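Local coordinates for pheromone response PrgU-like domain-containing protein (Enterococcus faecalis, PDB 2GMQ), which is of unknown function but, as a plasmid-encoded member of the PrgU family, may take part in the pheromone response, at residues 17-20 with 21-24. Sequence-based numbering, arbitrary orientation.
Sequences AIQE and KDLT
A short 3-10 turn carries the chain from strand 15-19, outermost within this chain in a mixed sheet, into strand 23-27, outermost within this chain in an antiparallel one, and Gln19 meets Asp22 across it. Two successive i to i+3 backbone bonds define the turn: Asp22 N donates to Gln19 O at 3.0 Å, and Leu23 N donates to Glu20 O at the same spacing.

The same Gln19–Asp22 pair is joined again through side chains. Gln19 places CG between its backbone N and carbonyl carbon (chi1 52°) and then runs extended, bringing NE2 within 2.9 Å of Asp22 OD2. The bond is nearly straight (165° at the hydrogen) and lies in the amide plane; it reaches OD2 from above the carboxylate plane, and the two flat groups are turned 76° apart. The other end of the amide faces Lys21, whose CE packs 3.6 Å from Gln19 OE1. A water bridges the pair, donating to Gln19 OE1 at 2.6 Å and accepting from Lys21 NZ.

Next to the turn, Ile18 CG2 touches Leu23 CD2 at 3.7 Å; the two side chains cross at about a right angle, and both also pack on Leu39 of strand 34-39, so the two sheets share apolar packing here.

Asp22 OD2 also forms a salt bridge with Arg43, and Asp22 OD1 accepts a bond from Gln19 NE2 of the second subunit, a pairing repeated reciprocally. Each Gln19 amide nitrogen thus serves two carboxylates, one in its own chain and one across the interface. With Arg43 close by, the buried Asp22 is probably stabilised in its ionised form, and the turn's side-chain bond and the reciprocal intersubunit bonds share the same Gln19 and Asp22 groups.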
ATOM      1  N   ALA A  17      -2.900  10.118 -19.712  1.00 31.46           N
ATOM      2  CA  ALA A  17      -2.534  10.306 -18.324  1.00 28.88           C
ATOM      3  C   ALA A  17      -2.506   8.891 -17.690  1.00 30.30           C
ATOM      4  O   ALA A  17      -3.426   8.078 -17.951  1.00 30.11           O
ATOM      5  CB  ALA A  17      -3.544  11.168 -17.604  1.00 30.26           C
ATOM      6  N   ILE A  18      -1.470   8.608 -16.908  1.00 29.07           N
ATOM      7  CA  ILE A  18      -1.489   7.397 -16.085  1.00 30.86           C
ATOM      8  C   ILE A  18      -1.058   7.737 -14.680  1.00 29.93           C
ATOM      9  O   ILE A  18      -0.057   8.499 -14.482  1.00 29.99           O
ATOM     10  CB  ILE A  18      -0.545   6.348 -16.726  1.00 30.33           C
ATOM     11  CG1 ILE A  18      -0.818   6.120 -18.203  1.00 33.81           C
ATOM     12  CG2 ILE A  18      -0.527   5.058 -15.890  1.00 30.87           C
ATOM     13  CD1 ILE A  18       0.024   5.041 -18.864  1.00 34.92           C
ATOM     14  N   GLN A  19      -1.826   7.306 -13.677  1.00 28.92           N
ATOM     15  CA  GLN A  19      -1.449   7.500 -12.276  1.00 29.53           C
ATOM     16  C   GLN A  19      -0.147   6.786 -11.970  1.00 29.26           C
ATOM     17  O   GLN A  19       0.118   5.684 -12.394  1.00 28.92           O
ATOM     18  CB  GLN A  19      -2.551   7.118 -11.276  1.00 28.89           C
ATOM     19  CG  GLN A  19      -3.114   5.740 -11.488  1.00 31.21           C
ATOM     20  CD  GLN A  19      -4.260   5.408 -10.536  1.00 30.19           C
ATOM     21  OE1 GLN A  19      -4.639   6.207  -9.653  1.00 30.63           O
ATOM     22  NE2 GLN A  19      -4.692   4.136 -10.589  1.00 31.27           N
ATOM     23  N   GLU A  20       0.749   7.536 -11.353  1.00 29.94           N
ATOM     24  CA  GLU A  20       2.061   7.027 -11.034  1.00 31.93           C
ATOM     25  C   GLU A  20       2.022   5.648 -10.328  1.00 29.40           C
ATOM     26  O   GLU A  20       2.940   4.821 -10.511  1.00 32.81           O
ATOM     27  CB  GLU A  20       2.761   8.038 -10.127  1.00 32.10           C
ATOM     28  CG  GLU A  20       4.206   7.740  -9.933  1.00 35.30           C
ATOM     29  CD  GLU A  20       4.466   6.893  -8.679  1.00 39.75           C
ATOM     30  OE1 GLU A  20       3.555   6.498  -7.894  1.00 34.79           O
ATOM     31  OE2 GLU A  20       5.640   6.621  -8.450  1.00 42.26           O
ATOM     32  N   LYS A  21       1.020   5.365  -9.452  1.00 28.44           N
ATOM     33  CA  LYS A  21       0.990   4.127  -8.703  1.00 28.82           C
ATOM     34  C   LYS A  21       0.818   2.904  -9.585  1.00 29.09           C
ATOM     35  O   LYS A  21       0.949   1.779  -9.097  1.00 29.29           O
ATOM     36  CB  LYS A  21      -0.108   4.165  -7.621  1.00 28.09           C
ATOM     37  CG  LYS A  21      -1.530   4.389  -8.085  1.00 28.37           C
ATOM     38  CD  LYS A  21      -2.593   4.167  -7.045  1.00 33.20           C
ATOM     39  CE  LYS A  21      -3.161   5.453  -6.477  1.00 34.56           C
ATOM     40  NZ  LYS A  21      -4.268   5.239  -5.411  1.00 30.33           N
ATOM     41  N   ASP A  22       0.412   3.152 -10.838  1.00 27.80           N
ATOM     42  CA  ASP A  22       0.269   2.049 -11.822  1.00 26.63           C
ATOM     43  C   ASP A  22       1.510   1.791 -12.675  1.00 27.24           C
ATOM     44  O   ASP A  22       1.423   0.955 -13.609  1.00 27.38           O
ATOM     45  CB  ASP A  22      -0.937   2.315 -12.727  1.00 26.31           C
ATOM     46  CG  ASP A  22      -2.252   1.988 -12.060  1.00 23.20           C
ATOM     47  OD1 ASP A  22      -2.274   1.218 -11.068  1.00 22.47           O
ATOM     48  OD2 ASP A  22      -3.288   2.510 -12.528  1.00 25.72           O
ATOM     49  N   LEU A  23       2.642   2.467 -12.346  1.00 25.38           N
ATOM     50  CA  LEU A  23       3.854   2.388 -13.111  1.00 26.59           C
ATOM     51  C   LEU A  23       5.011   1.842 -12.288  1.00 28.23           C
ATOM     52  O   LEU A  23       5.136   2.169 -11.084  1.00 28.88           O
ATOM     53  CB  LEU A  23       4.253   3.775 -13.635  1.00 26.96           C
ATOM     54  CG  LEU A  23       3.164   4.469 -14.510  1.00 26.94           C
ATOM     55  CD1 LEU A  23       3.731   5.947 -14.853  1.00 32.00           C
ATOM     56  CD2 LEU A  23       2.912   3.656 -15.741  1.00 31.08           C
ATOM     57  N   THR A  24       5.823   0.997 -12.928  1.00 26.33           N
ATOM     58  CA  THR A  24       7.113   0.633 -12.397  1.00 26.91           C
ATOM     59  C   THR A  24       8.103   1.519 -13.131  1.00 27.26           C
ATOM     60  O   THR A  24       8.291   1.351 -14.321  1.00 28.56           O
ATOM     61  CB  THR A  24       7.365  -0.870 -12.602  1.00 29.53           C
ATOM     62  OG1 THR A  24       6.320  -1.590 -11.895  1.00 29.35           O
ATOM     63  CG2 THR A  24       8.716  -1.265 -12.068  1.00 30.55           C
TER
HETATM   64  O   HOH W   1      -6.286   5.887  -7.652  1.00 28.19           O